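Local coordinates for protein putative alkaline phosphatase (Pseudomonas fluorescens, PDB 4F1V) that binds phosphate with high affinity in the periplasm and probably delivers it to the PstSACB ABC transporter for import, at residues W82-Q87 with N354-G359; I86-V91 with A347-A352; D266-V271 with T339-T344; P282-T285 with I290-F293; T294-S299 with K317-S322. All coordinates share one frame; numbering follows the deposited sequence. Where two conformers were deposited one is given.

Contact 1 of 5, residues W82-Q87 with N354-G359; sequences WGKLIQ and NALSIG
Lys84, just before strand 85-94, and Ile86 within it meet Leu356 and Ile358 of the loop that follows helix 339-349. Lys84 can be followed outward from CB. Its CG lies anti to the carbonyl carbon (chi1 -76°), and CD carries on extended. The bend at chi3 lays CE against Leu356 CD2 at 3.7 Å, and the bend at chi4 turns NZ off to a hydrogen bond with Ser263 O. A lysine suits this place because its last methylene can pack on a leucine while the ammonium finds a carbonyl. Two residues on and on the same side of the strand, Ile86 reaches out with CD1, which rests 3.6 Å from Ile358 CG1; the two isoleucines meet at about a right angle. The loop's shape is set by its own polar groups. A type I turn joins Ser357 N to Asn354 O at 3.0 Å, and Asn354 OD1 takes Leu356 N on an in-plane lone pair, at 3.0 Å, to make an Asx turn. With no hydrogen bond between the two segments, attraction here is dispersive and hydrophobic, and depends on shape rather than on charge.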
# COMPACT_ATOMS: atom_id res chain seq x y z
N TRP A 82 -19.20 -0.85 18.84
CA TRP A 82 -18.70 0.14 17.91
C TRP A 82 -19.18 -0.07 16.46
O TRP A 82 -19.02 0.83 15.65
CB TRP A 82 -17.13 0.17 17.93
CG TRP A 82 -16.56 0.70 19.19
CD1 TRP A 82 -17.26 1.16 20.29
CD2 TRP A 82 -15.16 0.75 19.53
NE1 TRP A 82 -16.35 1.56 21.26
CE2 TRP A 82 -15.08 1.29 20.85
CE3 TRP A 82 -13.99 0.39 18.84
CZ2 TRP A 82 -13.88 1.51 21.46
CZ3 TRP A 82 -12.78 0.61 19.46
CH2 TRP A 82 -12.71 1.13 20.76
N GLY A 83 -19.76 -1.23 16.19
CA GLY A 83 -20.19 -1.54 14.82
C GLY A 83 -19.10 -2.27 14.03
O GLY A 83 -17.94 -2.40 14.47
N LYS A 84 -19.50 -2.78 12.87
CA LYS A 84 -18.55 -3.41 11.95
C LYS A 84 -17.46 -2.43 11.48
O LYS A 84 -17.76 -1.29 11.15
CB LYS A 84 -19.33 -3.92 10.70
CG LYS A 84 -20.11 -5.18 10.98
CD LYS A 84 -21.01 -5.62 9.81
CE LYS A 84 -20.28 -6.01 8.57
NZ LYS A 84 -19.22 -7.01 8.74
N LEU A 85 -16.23 -2.90 11.35
CA LEU A 85 -15.26 -2.10 10.62
C LEU A 85 -15.49 -2.32 9.11
O LEU A 85 -16.08 -3.33 8.66
CB LEU A 85 -13.80 -2.38 11.02
CG LEU A 85 -13.18 -3.77 10.72
CD1 LEU A 85 -12.80 -4.01 9.26
CD2 LEU A 85 -11.94 -4.01 11.57
N ILE A 86 -14.96 -1.37 8.36
CA ILE A 86 -14.96 -1.27 6.91
C ILE A 86 -13.48 -1.23 6.45
O ILE A 86 -12.70 -0.43 6.95
CB ILE A 86 -15.69 -0.01 6.46
CG1 ILE A 86 -17.18 -0.09 6.84
CG2 ILE A 86 -15.48 0.24 4.95
CD1 ILE A 86 -17.96 1.22 6.66
N GLN A 87 -13.15 -2.08 5.48
CA GLN A 87 -11.81 -2.10 4.85
C GLN A 87 -12.07 -2.00 3.33
O GLN A 87 -12.75 -2.87 2.77
CB GLN A 87 -11.10 -3.38 5.18
CG GLN A 87 -9.65 -3.40 4.62
CD GLN A 87 -8.88 -4.70 4.91
OE1 GLN A 87 -7.71 -4.69 5.32
NE2 GLN A 87 -9.54 -5.83 4.67
N ASN A 354 -28.50 0.08 2.53
CA ASN A 354 -27.63 -1.04 2.61
C ASN A 354 -27.28 -1.32 4.07
O ASN A 354 -26.93 -0.40 4.82
CB ASN A 354 -26.33 -0.80 1.81
CG ASN A 354 -25.68 -2.15 1.49
OD1 ASN A 354 -25.04 -2.77 2.31
ND2 ASN A 354 -25.95 -2.63 0.28
N ALA A 355 -27.31 -2.60 4.46
CA ALA A 355 -26.95 -3.02 5.81
C ALA A 355 -25.54 -2.60 6.20
O ALA A 355 -25.24 -2.56 7.42
CB ALA A 355 -27.06 -4.50 5.92
N LEU A 356 -24.66 -2.36 5.21
CA LEU A 356 -23.26 -1.99 5.50
C LEU A 356 -23.03 -0.49 5.54
O LEU A 356 -21.89 -0.04 5.79
CB LEU A 356 -22.31 -2.63 4.44
CG LEU A 356 -22.35 -4.13 4.34
CD1 LEU A 356 -21.27 -4.62 3.38
CD2 LEU A 356 -22.19 -4.78 5.68
N SER A 357 -24.05 0.32 5.34
CA SER A 357 -23.82 1.74 5.10
C SER A 357 -23.42 2.49 6.38
O SER A 357 -23.96 2.29 7.47
CB SER A 357 -25.03 2.39 4.42
OG SER A 357 -26.14 2.43 5.31
N ILE A 358 -22.49 3.43 6.20
CA ILE A 358 -21.99 4.23 7.30
C ILE A 358 -23.15 5.02 7.90
O ILE A 358 -23.89 5.71 7.21
CB ILE A 358 -20.84 5.16 6.82
CG1 ILE A 358 -19.64 4.37 6.31
CG2 ILE A 358 -20.44 6.14 7.90
CD1 ILE A 358 -18.76 5.12 5.35
N GLY A 359 -23.28 4.95 9.24
CA GLY A 359 -24.35 5.69 9.91
C GLY A 359 -25.75 5.15 9.73
O GLY A 359 -26.72 5.85 10.07

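Contact 2 of 5, residues I86-V91 with A347-A352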
# COMPACT_ATOMS: atom_id res chain seq x y z
N ILE A 86 -14.96 -1.37 8.36
CA ILE A 86 -14.96 -1.27 6.91
C ILE A 86 -13.48 -1.23 6.45
O ILE A 86 -12.70 -0.43 6.95
CB ILE A 86 -15.69 -0.01 6.46
CG1 ILE A 86 -17.18 -0.09 6.84
CG2 ILE A 86 -15.48 0.24 4.95
CD1 ILE A 86 -17.96 1.22 6.66
N GLN A 87 -13.15 -2.08 5.48
CA GLN A 87 -11.81 -2.10 4.85
C GLN A 87 -12.07 -2.00 3.33
O GLN A 87 -12.75 -2.87 2.77
CB GLN A 87 -11.10 -3.38 5.18
CG GLN A 87 -9.65 -3.40 4.62
CD GLN A 87 -8.88 -4.70 4.91
OE1 GLN A 87 -7.71 -4.69 5.32
NE2 GLN A 87 -9.54 -5.83 4.67
N VAL A 88 -11.52 -0.96 2.68
CA VAL A 88 -11.80 -0.76 1.24
C VAL A 88 -10.55 -0.26 0.56
O VAL A 88 -9.79 0.52 1.12
CB VAL A 88 -12.93 0.23 0.96
CG1 VAL A 88 -14.30 -0.38 1.20
CG2 VAL A 88 -12.78 1.54 1.77
N PRO A 89 -10.32 -0.66 -0.71
CA PRO A 89 -9.20 -0.04 -1.49
C PRO A 89 -9.42 1.44 -1.61
O PRO A 89 -10.55 1.90 -1.83
CB PRO A 89 -9.33 -0.72 -2.85
CG PRO A 89 -9.86 -2.06 -2.46
CD PRO A 89 -10.97 -1.71 -1.47
N SER A 90 -8.29 2.17 -1.55
CA SER A 90 -8.25 3.60 -1.81
C SER A 90 -7.82 3.93 -3.24
O SER A 90 -8.54 4.58 -3.98
CB SER A 90 -7.32 4.24 -0.78
OG SER A 90 -7.25 5.64 -1.02
N VAL A 91 -6.63 3.43 -3.61
CA VAL A 91 -6.03 3.64 -4.92
C VAL A 91 -5.17 2.40 -5.26
O VAL A 91 -4.78 1.66 -4.41
CB VAL A 91 -5.15 4.92 -5.01
CG1 VAL A 91 -5.93 6.15 -4.55
CG2 VAL A 91 -3.88 4.78 -4.14
N ALA A 347 -22.35 1.78 -3.13
CA ALA A 347 -23.58 1.01 -2.95
C ALA A 347 -23.60 0.30 -1.60
O ALA A 347 -24.67 0.14 -0.98
CB ALA A 347 -23.76 -0.00 -4.07
N SER A 348 -22.46 -0.15 -1.14
CA SER A 348 -22.38 -0.81 0.17
C SER A 348 -22.28 0.18 1.34
O SER A 348 -22.96 0.03 2.36
CB SER A 348 -21.21 -1.81 0.25
OG SER A 348 -21.44 -2.96 -0.54
N PHE A 349 -21.37 1.15 1.23
CA PHE A 349 -20.95 1.93 2.38
C PHE A 349 -21.60 3.30 2.48
O PHE A 349 -21.53 3.92 3.56
CB PHE A 349 -19.40 2.00 2.47
CG PHE A 349 -18.82 0.62 2.55
CD1 PHE A 349 -17.96 0.11 1.58
CD2 PHE A 349 -19.14 -0.26 3.62
CE1 PHE A 349 -17.50 -1.15 1.60
CE2 PHE A 349 -18.66 -1.54 3.65
CZ PHE A 349 -17.79 -2.00 2.65
N LEU A 350 -22.23 3.79 1.43
CA LEU A 350 -22.96 5.05 1.48
C LEU A 350 -24.48 4.89 1.39
O LEU A 350 -25.22 5.46 2.18
CB LEU A 350 -22.52 6.06 0.43
CG LEU A 350 -21.20 6.74 0.73
CD1 LEU A 350 -20.72 7.52 -0.51
CD2 LEU A 350 -21.34 7.67 1.91
N THR A 351 -24.95 4.14 0.39
CA THR A 351 -26.40 4.07 0.13
C THR A 351 -27.14 3.60 1.39
O THR A 351 -26.88 2.55 1.93
CB THR A 351 -26.65 3.18 -1.08
OG1 THR A 351 -25.92 3.75 -2.19
CG2 THR A 351 -28.10 3.07 -1.40
N ALA A 352 -28.09 4.46 1.85
CA ALA A 352 -28.60 4.32 3.20
C ALA A 352 -29.21 2.96 3.53
O ALA A 352 -29.00 2.44 4.63
CB ALA A 352 -29.55 5.45 3.56
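Ile86, the first of two branched side chains on strand 85-94 to meet Phe349, sits over its ring. Its CG2, anti to the backbone N, stands 3.8 Å from the ring centroid and 8° off the normal, a clean CH-pi contact over the face. The longer branch stays on that side of the ring and ends beyond its rim, with CD1 3.6 Å from Phe349 CD2. On the opposite face lies Ser348 CB, 3.9 Å above the plane, and the ring is thus placed between Ile86 and the CB of the serine before it in its own helix. Gln87 points the other way, its amide bonded to Leu66 N and Pro265 O. Such alternation lets an outermost strand of the five-stranded mixed sheet give Ile86 and Val88 to helix 339-349, the last helix of the chain, and Gln87 to the other side. Val88 CG1 approaches the ring obliquely, nearest to CE1, although two conformers of this valine make the exact spacing doubtful. Beta-branched residues suit a strand and offer Phe349 broad, stiff surfaces. Farther along, Ser90 and Val91 both face Thr294 of the neighbouring strand in a classic beta bulge.

Contact 3 of 5, residues D266-V271 with T339-T344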
# COMPACT_ATOMS: atom_id res chain seq x y z
N ASP A 266 -12.35 -8.70 4.46
CA ASP A 266 -11.23 -9.23 3.69
C ASP A 266 -11.56 -9.30 2.18
O ASP A 266 -10.66 -9.21 1.35
CB ASP A 266 -10.86 -10.63 4.21
CG ASP A 266 -9.63 -11.21 3.53
OD1 ASP A 266 -9.77 -12.12 2.69
OD2 ASP A 266 -8.53 -10.76 3.89
N ALA A 267 -12.85 -9.48 1.82
CA ALA A 267 -13.23 -9.64 0.43
C ALA A 267 -13.04 -8.39 -0.36
O ALA A 267 -13.07 -8.43 -1.62
CB ALA A 267 -14.64 -10.12 0.35
N TRP A 268 -12.91 -7.23 0.28
CA TRP A 268 -12.87 -5.96 -0.40
C TRP A 268 -11.49 -5.58 -0.94
O TRP A 268 -11.40 -4.72 -1.80
CB TRP A 268 -13.35 -4.86 0.57
CG TRP A 268 -14.88 -4.83 0.62
CD1 TRP A 268 -15.70 -5.58 1.43
CD2 TRP A 268 -15.74 -4.07 -0.22
NE1 TRP A 268 -17.01 -5.32 1.14
CE2 TRP A 268 -17.10 -4.42 0.13
CE3 TRP A 268 -15.56 -3.12 -1.24
CZ2 TRP A 268 -18.21 -3.83 -0.49
CZ3 TRP A 268 -16.67 -2.57 -1.88
CH2 TRP A 268 -17.97 -2.94 -1.51
N VAL A 269 -10.42 -6.15 -0.36
CA VAL A 269 -9.05 -5.76 -0.78
C VAL A 269 -8.51 -6.80 -1.74
O VAL A 269 -8.17 -7.93 -1.32
CB VAL A 269 -8.09 -5.60 0.42
CG1 VAL A 269 -6.68 -5.30 -0.10
CG2 VAL A 269 -8.60 -4.51 1.34
N PRO A 270 -8.36 -6.48 -3.03
CA PRO A 270 -7.77 -7.46 -3.94
C PRO A 270 -6.28 -7.57 -3.66
O PRO A 270 -5.63 -6.57 -3.38
CB PRO A 270 -7.96 -6.83 -5.35
CG PRO A 270 -9.02 -5.75 -5.12
CD PRO A 270 -8.76 -5.25 -3.72
N VAL A 271 -5.76 -8.78 -3.77
CA VAL A 271 -4.35 -8.98 -3.72
C VAL A 271 -3.89 -9.73 -4.97
O VAL A 271 -4.61 -10.54 -5.54
CB VAL A 271 -3.85 -9.66 -2.45
CG1 VAL A 271 -4.23 -8.85 -1.23
CG2 VAL A 271 -4.31 -11.09 -2.33
N THR A 339 -14.60 3.59 -12.53
CA THR A 339 -15.90 4.10 -12.20
C THR A 339 -16.82 3.01 -11.60
O THR A 339 -17.56 3.27 -10.59
CB THR A 339 -16.53 4.69 -13.50
OG1 THR A 339 -15.65 5.70 -14.00
CG2 THR A 339 -17.92 5.16 -13.26
N ALA A 340 -16.76 1.78 -12.09
CA ALA A 340 -17.57 0.69 -11.53
C ALA A 340 -17.12 0.26 -10.12
O ALA A 340 -17.97 -0.16 -9.29
CB ALA A 340 -17.61 -0.52 -12.50
N TRP A 341 -15.83 0.34 -9.83
CA TRP A 341 -15.33 0.12 -8.46
C TRP A 341 -15.90 1.16 -7.50
O TRP A 341 -16.37 0.85 -6.41
CB TRP A 341 -13.78 0.12 -8.45
CG TRP A 341 -13.17 -1.25 -8.35
CD1 TRP A 341 -12.69 -2.03 -9.35
CD2 TRP A 341 -12.94 -1.94 -7.12
NE1 TRP A 341 -12.20 -3.20 -8.82
CE2 TRP A 341 -12.30 -3.17 -7.44
CE3 TRP A 341 -13.21 -1.67 -5.75
CZ2 TRP A 341 -11.92 -4.09 -6.49
CZ3 TRP A 341 -12.85 -2.60 -4.79
CH2 TRP A 341 -12.19 -3.80 -5.16
N LYS A 342 -15.84 2.45 -7.92
CA LYS A 342 -16.39 3.51 -7.06
C LYS A 342 -17.86 3.22 -6.76
O LYS A 342 -18.35 3.39 -5.63
CB LYS A 342 -16.21 4.87 -7.65
CG LYS A 342 -14.81 5.40 -7.83
CD LYS A 342 -14.81 6.87 -8.20
CE LYS A 342 -13.50 7.55 -8.39
NZ LYS A 342 -12.77 7.10 -9.63
N ALA A 343 -18.63 2.84 -7.81
CA ALA A 343 -20.06 2.60 -7.61
C ALA A 343 -20.33 1.47 -6.63
O ALA A 343 -21.28 1.55 -5.84
CB ALA A 343 -20.72 2.33 -8.96
N THR A 344 -19.50 0.44 -6.68
CA THR A 344 -19.63 -0.70 -5.74
C THR A 344 -19.35 -0.25 -4.34
O THR A 344 -20.08 -0.62 -3.37
CB THR A 344 -18.73 -1.83 -6.22
OG1 THR A 344 -19.09 -2.27 -7.51
CG2 THR A 344 -18.80 -3.03 -5.30
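Two indoles meet the opposing segment by their edges, and each edge is turned to a backbone carbonyl. Trp341, from helix 339-349, brings CH2 to within 3.6 Å of Trp268 O, which lies near the plane of its ring. Trp268 answers with its own CH2, 3.6 Å from Thr344 O and again near the ring plane. The slightly positive C-H rim of an indole is a reasonable neighbour for a carbonyl oxygen, though neither pair counts as a hydrogen bond. Pro270 comes toward Trp341 from the opposite direction and places CG 3.6 Å from CZ2, neither squarely over the face nor at the edge. The loop before strand 272-273 is thereby packed on the last helix of the chain, and strand 85-94 backs both: Pro89 touches Pro270 and Trp341, while Val88 touches Trp268, whose ring also meets that of Phe349. Each indole keeps its N-H satisfied, Trp268 NE1 by Arg262 O and Trp341 NE1 by Val254 O. Thr344 divides its branches neatly. A chi1 of -60° sets OG1 beside the backbone N and leaves CG2 anti to it, 3.9 Å from Trp268 CH2. OG1 turns back along the helix and donates to Ala340 O at 3.0 Å. That oxygen also accepts Thr344 N, and the two donors reach it from opposite faces of its carbonyl plane.

Contact 4 of 5, residues P282-T285 with I290-F293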
# COMPACT_ATOMS: atom_id res chain seq x y z
N PRO A 282 -3.32 -12.78 -10.84
CA PRO A 282 -1.93 -12.99 -11.28
C PRO A 282 -1.31 -11.63 -11.60
O PRO A 282 -1.97 -10.69 -12.03
CB PRO A 282 -2.09 -13.78 -12.61
CG PRO A 282 -3.45 -13.40 -13.09
CD PRO A 282 -4.30 -13.18 -11.89
N TYR A 283 0.01 -11.59 -11.39
CA TYR A 283 0.73 -10.38 -11.81
C TYR A 283 0.61 -10.23 -13.33
O TYR A 283 0.62 -11.23 -14.08
CB TYR A 283 2.16 -10.37 -11.31
CG TYR A 283 2.22 -10.13 -9.82
CD1 TYR A 283 2.37 -11.16 -8.92
CD2 TYR A 283 2.07 -8.84 -9.31
CE1 TYR A 283 2.37 -10.95 -7.54
CE2 TYR A 283 2.05 -8.60 -7.95
CZ TYR A 283 2.21 -9.64 -7.06
OH TYR A 283 2.18 -9.49 -5.68
N PRO A 284 0.53 -9.01 -13.81
CA PRO A 284 0.28 -8.78 -15.25
C PRO A 284 1.50 -9.15 -16.10
O PRO A 284 2.64 -8.99 -15.65
CB PRO A 284 -0.02 -7.31 -15.31
CG PRO A 284 0.69 -6.70 -14.10
CD PRO A 284 0.51 -7.74 -13.05
N THR A 285 1.25 -9.65 -17.30
CA THR A 285 2.22 -10.04 -18.26
C THR A 285 2.73 -8.90 -19.14
O THR A 285 3.78 -9.08 -19.76
CB THR A 285 1.62 -11.26 -19.14
OG1 THR A 285 0.36 -10.93 -19.77
CG2 THR A 285 1.41 -12.37 -18.20
N ILE A 290 5.06 -5.07 -10.84
CA ILE A 290 4.91 -5.05 -9.40
C ILE A 290 3.90 -4.02 -8.98
O ILE A 290 4.12 -2.79 -9.17
CB ILE A 290 6.23 -4.79 -8.63
CG1 ILE A 290 7.45 -5.47 -9.30
CG2 ILE A 290 6.08 -5.26 -7.19
CD1 ILE A 290 8.76 -5.18 -8.60
N LEU A 291 2.75 -4.43 -8.44
CA LEU A 291 1.63 -3.52 -8.17
C LEU A 291 0.75 -4.12 -7.04
O LEU A 291 0.87 -5.29 -6.67
CB LEU A 291 0.81 -3.21 -9.42
CG LEU A 291 -0.22 -4.27 -9.85
CD1 LEU A 291 -0.90 -3.81 -11.14
CD2 LEU A 291 0.36 -5.66 -10.05
N GLY A 292 -0.19 -3.28 -6.57
CA GLY A 292 -1.23 -3.72 -5.63
C GLY A 292 -2.07 -2.55 -5.21
O GLY A 292 -2.10 -1.52 -5.92
N PHE A 293 -2.81 -2.68 -4.10
CA PHE A 293 -3.69 -1.64 -3.59
C PHE A 293 -3.23 -1.16 -2.23
O PHE A 293 -2.67 -1.91 -1.42
CB PHE A 293 -5.17 -2.12 -3.48
CG PHE A 293 -5.78 -2.38 -4.84
CD1 PHE A 293 -5.64 -3.62 -5.46
CD2 PHE A 293 -6.40 -1.35 -5.51
CE1 PHE A 293 -6.16 -3.82 -6.73
CE2 PHE A 293 -6.92 -1.56 -6.78
CZ PHE A 293 -6.83 -2.80 -7.38
O HOH W 1 1.54 -7.01 -4.63
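The first torsions of Tyr283 and Leu291 bring them together. In Tyr283 a chi1 of -72° sets CG beside the backbone N, which swings the ring toward strand 291-299; Leu291 has CG between the backbone N and the carbonyl carbon (chi1 81°), which turns its methyls to the 282-285 loop. This strand begins here and runs on antiparallel to 85-94, and the pair of long strands is consistent with a link between the two lobes of a Venus flytrap binding protein. A single methyl does most of the touching. Leu291 CD2 lies 3.7 Å from Tyr283 CD2, near the plane of the ring and at its edge, and also 3.7 Å from Pro284 CD. The rigid proline ring and the tyrosine edge together give that methyl an apolar seat, suited to a leucine whose other neighbours include Ala250 and Ile251 of helix 248-252. The Tyr283 ring also meets Phe155 edge-to-face and Phe272 with the planes about 25° apart. Its polar end needs a partner, and a water supplies it. Tyr283 OH donates to this water at 2.8 Å, in the plane of the ring, and the water in turn donates a hydrogen bond to Leu291 O, 2.8 Å from the water oxygen.

Contact 5 of 5, residues T294-S299 with K317-S322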
# COMPACT_ATOMS: atom_id res chain seq x y z
N THR A 294 -3.50 0.13 -1.98
CA THR A 294 -3.45 0.67 -0.60
C THR A 294 -4.88 1.02 -0.20
O THR A 294 -5.68 1.39 -1.06
CB THR A 294 -2.47 1.84 -0.50
OG1 THR A 294 -2.40 2.25 0.86
CG2 THR A 294 -2.82 3.03 -1.36
N ASN A 295 -5.19 0.89 1.10
CA ASN A 295 -6.56 0.75 1.59
C ASN A 295 -6.89 1.74 2.71
O ASN A 295 -6.02 2.33 3.35
CB ASN A 295 -6.78 -0.69 2.11
CG ASN A 295 -6.18 -1.69 1.13
OD1 ASN A 295 -6.49 -1.65 -0.08
ND2 ASN A 295 -5.36 -2.56 1.62
N LEU A 296 -8.21 1.86 2.93
CA LEU A 296 -8.78 2.61 4.08
C LEU A 296 -9.41 1.61 5.06
O LEU A 296 -9.99 0.60 4.65
CB LEU A 296 -9.92 3.51 3.61
CG LEU A 296 -9.65 4.50 2.46
CD1 LEU A 296 -10.90 5.32 2.13
CD2 LEU A 296 -8.48 5.38 2.74
N ILE A 297 -9.34 1.94 6.35
CA ILE A 297 -10.04 1.22 7.40
C ILE A 297 -10.81 2.26 8.22
O ILE A 297 -10.22 3.20 8.76
CB ILE A 297 -9.06 0.46 8.30
CG1 ILE A 297 -8.24 -0.56 7.47
CG2 ILE A 297 -9.82 -0.27 9.43
CD1 ILE A 297 -7.01 -1.08 8.24
N PHE A 298 -12.15 2.10 8.27
CA PHE A 298 -13.08 2.98 8.96
C PHE A 298 -14.02 2.12 9.84
O PHE A 298 -14.05 0.90 9.73
CB PHE A 298 -13.91 3.81 7.97
CG PHE A 298 -13.22 5.04 7.41
CD1 PHE A 298 -12.25 4.96 6.42
CD2 PHE A 298 -13.51 6.29 7.95
CE1 PHE A 298 -11.61 6.13 5.95
CE2 PHE A 298 -12.86 7.42 7.51
CZ PHE A 298 -11.94 7.35 6.51
N SER A 299 -14.82 2.81 10.67
CA SER A 299 -16.00 2.17 11.29
C SER A 299 -17.24 2.43 10.48
O SER A 299 -17.41 3.52 9.90
CB SER A 299 -16.15 2.76 12.71
OG SER A 299 -17.19 2.04 13.41
N LYS A 317 -16.81 12.09 -1.55
CA LYS A 317 -15.74 12.65 -2.38
C LYS A 317 -14.80 11.59 -2.97
O LYS A 317 -14.57 11.53 -4.19
CB LYS A 317 -14.98 13.73 -1.61
CG LYS A 317 -13.94 14.39 -2.50
CD LYS A 317 -13.37 15.65 -2.00
CE LYS A 317 -12.71 16.52 -3.06
NZ LYS A 317 -12.17 17.75 -2.43
N HIS A 318 -14.21 10.78 -2.09
CA HIS A 318 -13.16 9.86 -2.51
C HIS A 318 -13.65 8.81 -3.48
O HIS A 318 -12.88 8.29 -4.31
CB HIS A 318 -12.53 9.22 -1.26
CG HIS A 318 -11.11 8.73 -1.50
ND1 HIS A 318 -10.11 9.58 -1.89
CD2 HIS A 318 -10.60 7.47 -1.38
CE1 HIS A 318 -9.01 8.87 -1.97
NE2 HIS A 318 -9.25 7.57 -1.67
N TYR A 319 -14.95 8.45 -3.38
CA TYR A 319 -15.57 7.49 -4.27
C TYR A 319 -16.63 8.10 -5.14
O TYR A 319 -17.48 7.41 -5.69
CB TYR A 319 -16.11 6.28 -3.46
CG TYR A 319 -15.01 5.61 -2.69
CD1 TYR A 319 -14.81 5.88 -1.34
CD2 TYR A 319 -14.09 4.75 -3.29
CE1 TYR A 319 -13.75 5.30 -0.61
CE2 TYR A 319 -13.05 4.17 -2.62
CZ TYR A 319 -12.86 4.46 -1.26
OH TYR A 319 -11.83 3.94 -0.58
N GLY A 320 -16.58 9.42 -5.33
CA GLY A 320 -17.58 10.08 -6.18
C GLY A 320 -17.33 9.93 -7.66
O GLY A 320 -16.18 9.86 -8.11
N ALA A 321 -18.45 9.92 -8.40
CA ALA A 321 -18.34 10.03 -9.84
C ALA A 321 -17.81 11.34 -10.29
O ALA A 321 -17.06 11.43 -11.27
CB ALA A 321 -19.69 9.69 -10.52
N SER A 322 -18.18 12.42 -9.64
CA SER A 322 -17.78 13.78 -9.93
C SER A 322 -17.24 14.41 -8.64
O SER A 322 -17.44 13.88 -7.55
CB SER A 322 -18.99 14.66 -10.31
OG SER A 322 -19.55 14.44 -11.57
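The strand 291-299 leads into helix 305-318, and this contact joins the two where the helix ends: Leu296, on the strand, meets His318 and Tyr319. Leu296 leaves the strand on the helix side, and with chi1 -54° its CG swings out next to the backbone N. Tyr319 comes from the opposite direction, and Leu296 CD1 lies near the plane of its ring, at the edge that carries the hydroxyl. In the conformer described, one of two for Leu296, CD1 is 3.2 Å from Tyr319 OH, 4.0 Å from Tyr319 CE1 and, reached obliquely, 4.1 Å from His318 CD2; all three spacings are therefore doubtful in detail. A leucine suits this spot, since a compact apolar tip can fill the angle between two rings whose polar atoms are engaged with other partners. Tyr319 OH is hydrogen-bonded to Pro89 O, while His318 uses NE2 toward Ser90 OG and ND1 toward Asn325. Tyr319 CE1 lies in the imidazole plane at one edge. Tyr319 is the first residue to leave the helix, and Gly320 N still bonds to Lys317 O at 3.1 Å as the chain turns away. The side chain of Leu296 is about 12 Å from the bound hydrogenphosphate ion, and along the same strand Thr294 OG1 bonds to Asp63, a pocket residue. Packing a helix against a central mixed sheet in this way is typical of an alpha/beta lobe of a periplasmic binding protein.

Overall arrangement
From the N terminus, strand 85-94 opens two large loops: contact 1 starts at residues 82-87 and contact 2 at 86-91, sharing Ile86 and Gln87. Contact 2 closes first, at 347-352, and contact 1 only at 354-359, so one lies within the other. Inside both, contact 3 ties the loop 266-271 to helix 339-349. Contacts 4 and 5 both lie inside contact 3 and follow one another along strand 291-299, the first closing a short loop and the second reaching the end of helix 305-318. None cross. Together they fasten the neighbouring strands 85-94 and 291-299 to the end of helix 305-318, to helix 339-349 and the loop after it, and to the 266-271 and 282-285 loops.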